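Multiple antibiotic resistance protein MarR (Escherichia coli, PDB 1JGS) represses transcription of the marRAB operon by binding the marO operator, and so controls genes of antibiotic resistance and oxidative stress. Local coordinates at residues C41-A46 and V52-V57. Sequence-based numbering, arbitrary orientation.
Sequences CSIRCA and VELKKV
Ser42 OG is hydrogen-bonded to the carbonyl oxygen of Lys38, one turn earlier in the same helix, and it is the methylene of this serine that meets Leu54 on the neighbouring helix. OG is turned back along helix 34-46, which leaves CB as the nearer part of the side chain, and Ser42 CB rests 3.9 Å from Leu54 CD1. The second methyl of the leucine turns to Ile43: Leu54 CD2 lies 3.7 Å from Ile43 CG1 and 3.8 Å from Ile43 CD1. Leu54 thus straddles two consecutive residues with its isopropyl fork: of the two, CD2 bears on Ile43 alone, whereas Leu54 CD1 reaches both Ser42 CB and, at 4.2 Å, Ile43 CG1. Leu54 leaves its helix toward helix 34-46, and with CG anti to the backbone N (chi1 -180°) the chain carries on far enough to set both methyls against it. Ile43 starts off less directly, and its extended outer chain (chi2 -176°) runs past the leucine fork at a slant, laying both CG1 and CD1 against one methyl. The contact is small and apolar, with the CA atoms of Ile43 and Leu54 7.4 Å apart. Val52, on the same helix as Leu54, touches a bound salicylate. The pair links helices 34-46 and 51-58 where Ile43 leans on Val92 and Leu94 of strand 90-94 and Leu54 reaches Leu69 of helix 62-74, in the hydrophobic core of the winged helix-turn-helix DNA-binding fold of the MarR family.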
ATOM      1  N   CYS A  41     -12.245   7.628  -1.875  1.00 47.51           N
ATOM      2  CA  CYS A  41     -12.354   7.579  -0.426  1.00 47.51           C
ATOM      3  C   CYS A  41     -11.467   8.642   0.209  1.00 47.51           C
ATOM      4  O   CYS A  41     -11.834   9.244   1.219  1.00 47.51           O
ATOM      5  CB  CYS A  41     -11.962   6.194   0.081  1.00 47.01           C
ATOM      6  SG  CYS A  41     -13.054   4.878  -0.484  1.00 47.01           S
ATOM      7  N   SER A  42     -10.303   8.878  -0.389  1.00 42.18           N
ATOM      8  CA  SER A  42      -9.364   9.872   0.131  1.00 42.18           C
ATOM      9  C   SER A  42      -9.838  11.310  -0.041  1.00 42.18           C
ATOM     10  O   SER A  42      -9.613  12.143   0.823  1.00 42.18           O
ATOM     11  CB  SER A  42      -8.002   9.724  -0.549  1.00 30.64           C
ATOM     12  OG  SER A  42      -7.452   8.440  -0.310  1.00 30.64           O
ATOM     13  N   ILE A  43     -10.469  11.608  -1.173  1.00 41.78           N
ATOM     14  CA  ILE A  43     -10.950  12.957  -1.429  1.00 41.78           C
ATOM     15  C   ILE A  43     -12.143  13.198  -0.510  1.00 41.78           C
ATOM     16  O   ILE A  43     -12.295  14.274   0.063  1.00 41.78           O
ATOM     17  CB  ILE A  43     -11.390  13.115  -2.898  1.00 41.13           C
ATOM     18  CG1 ILE A  43     -10.168  13.022  -3.817  1.00 41.13           C
ATOM     19  CG2 ILE A  43     -12.111  14.442  -3.096  1.00 41.13           C
ATOM     20  CD1 ILE A  43     -10.476  13.268  -5.294  1.00 41.13           C
ATOM     21  N   ARG A  44     -12.978  12.171  -0.379  1.00 49.26           N
ATOM     22  CA  ARG A  44     -14.151  12.241   0.466  1.00 49.26           C
ATOM     23  C   ARG A  44     -13.794  12.719   1.880  1.00 49.26           C
ATOM     24  O   ARG A  44     -14.210  13.812   2.307  1.00 49.26           O
ATOM     25  CB  ARG A  44     -14.818  10.863   0.536  1.00 66.71           C
ATOM     26  CG  ARG A  44     -15.970  10.779   1.529  1.00 66.71           C
ATOM     27  CD  ARG A  44     -16.651   9.428   1.488  1.00 66.71           C
ATOM     28  NE  ARG A  44     -17.484   9.251   2.668  1.00 66.71           N
ATOM     29  CZ  ARG A  44     -18.101   8.122   2.994  1.00 66.71           C
ATOM     30  NH1 ARG A  44     -17.995   7.044   2.224  1.00 66.71           N
ATOM     31  NH2 ARG A  44     -18.809   8.062   4.112  1.00 66.71           N
ATOM     32  N   CYS A  45     -13.024  11.891   2.587  1.00 56.95           N
ATOM     33  CA  CYS A  45     -12.586  12.158   3.959  1.00 56.95           C
ATOM     34  C   CYS A  45     -12.143  13.580   4.179  1.00 56.95           C
ATOM     35  O   CYS A  45     -12.479  14.207   5.189  1.00 56.95           O
ATOM     36  CB  CYS A  45     -11.432  11.234   4.326  1.00 55.83           C
ATOM     37  SG  CYS A  45     -11.868   9.513   4.296  1.00 55.83           S
ATOM     38  N   ALA A  46     -11.373  14.080   3.227  1.00 43.02           N
ATOM     39  CA  ALA A  46     -10.855  15.426   3.295  1.00 43.02           C
ATOM     40  C   ALA A  46     -11.865  16.493   2.850  1.00 43.02           C
ATOM     41  O   ALA A  46     -11.592  17.694   2.993  1.00 43.02           O
ATOM     42  CB  ALA A  46      -9.604  15.509   2.455  1.00 30.40           C
ATOM     43  N   VAL A  52      -1.963  18.040  -5.264  1.00 50.69           N
ATOM     44  CA  VAL A  52      -0.648  17.772  -4.691  1.00 50.69           C
ATOM     45  C   VAL A  52      -0.749  17.160  -3.295  1.00 50.69           C
ATOM     46  O   VAL A  52      -0.025  16.217  -2.976  1.00 50.69           O
ATOM     47  CB  VAL A  52       0.195  19.040  -4.621  1.00 56.43           C
ATOM     48  CG1 VAL A  52       1.551  18.712  -4.032  1.00 56.43           C
ATOM     49  CG2 VAL A  52       0.341  19.645  -6.018  1.00 56.43           C
ATOM     50  N   GLU A  53      -1.639  17.694  -2.459  1.00 44.74           N
ATOM     51  CA  GLU A  53      -1.828  17.148  -1.117  1.00 44.74           C
ATOM     52  C   GLU A  53      -2.330  15.709  -1.287  1.00 44.74           C
ATOM     53  O   GLU A  53      -1.909  14.791  -0.580  1.00 44.74           O
ATOM     54  CB  GLU A  53      -2.864  17.970  -0.347  1.00 89.17           C
ATOM     55  CG  GLU A  53      -3.110  17.510   1.088  1.00 89.17           C
ATOM     56  CD  GLU A  53      -2.021  17.948   2.052  1.00 89.17           C
ATOM     57  OE1 GLU A  53      -0.851  17.556   1.857  1.00 89.17           O
ATOM     58  OE2 GLU A  53      -2.340  18.687   3.009  1.00 89.17           O
ATOM     59  N   LEU A  54      -3.236  15.520  -2.240  1.00 41.66           N
ATOM     60  CA  LEU A  54      -3.779  14.198  -2.510  1.00 41.66           C
ATOM     61  C   LEU A  54      -2.642  13.290  -2.996  1.00 41.66           C
ATOM     62  O   LEU A  54      -2.587  12.097  -2.679  1.00 41.66           O
ATOM     63  CB  LEU A  54      -4.876  14.303  -3.577  1.00 44.47           C
ATOM     64  CG  LEU A  54      -5.585  13.016  -4.004  1.00 44.47           C
ATOM     65  CD1 LEU A  54      -6.174  12.304  -2.795  1.00 44.47           C
ATOM     66  CD2 LEU A  54      -6.673  13.374  -5.008  1.00 44.47           C
ATOM     67  N   LYS A  55      -1.733  13.875  -3.767  1.00 54.28           N
ATOM     68  CA  LYS A  55      -0.584  13.154  -4.299  1.00 54.28           C
ATOM     69  C   LYS A  55       0.262  12.612  -3.140  1.00 54.28           C
ATOM     70  O   LYS A  55       0.749  11.481  -3.178  1.00 54.28           O
ATOM     71  CB  LYS A  55       0.254  14.103  -5.173  1.00 53.54           C
ATOM     72  CG  LYS A  55       1.483  13.470  -5.810  1.00 53.54           C
ATOM     73  CD  LYS A  55       2.689  14.396  -5.705  1.00 53.54           C
ATOM     74  CE  LYS A  55       3.983  13.703  -6.161  1.00 53.54           C
ATOM     75  NZ  LYS A  55       4.315  12.444  -5.395  1.00 53.54           N
ATOM     76  N   LYS A  56       0.421  13.433  -2.108  1.00 55.89           N
ATOM     77  CA  LYS A  56       1.204  13.060  -0.934  1.00 55.89           C
ATOM     78  C   LYS A  56       0.501  12.001  -0.102  1.00 55.89           C
ATOM     79  O   LYS A  56       1.133  11.067   0.386  1.00 55.89           O
ATOM     80  CB  LYS A  56       1.467  14.283  -0.048  1.00 90.82           C
ATOM     81  CG  LYS A  56       2.318  15.368  -0.688  1.00 90.82           C
ATOM     82  CD  LYS A  56       2.651  16.473   0.319  1.00 90.82           C
ATOM     83  CE  LYS A  56       3.538  15.964   1.456  1.00 90.82           C
ATOM     84  NZ  LYS A  56       4.874  15.501   0.970  1.00 90.82           N
ATOM     85  N   VAL A  57      -0.809  12.154   0.068  1.00 51.21           N
ATOM     86  CA  VAL A  57      -1.582  11.206   0.860  1.00 51.21           C
ATOM     87  C   VAL A  57      -1.629   9.815   0.246  1.00 51.21           C
ATOM     88  O   VAL A  57      -1.659   8.821   0.960  1.00 51.21           O
ATOM     89  CB  VAL A  57      -3.023  11.683   1.035  1.00 72.29           C
ATOM     90  CG1 VAL A  57      -3.807  10.664   1.844  1.00 72.29           C
ATOM     91  CG2 VAL A  57      -3.035  13.042   1.709  1.00 72.29           C
TER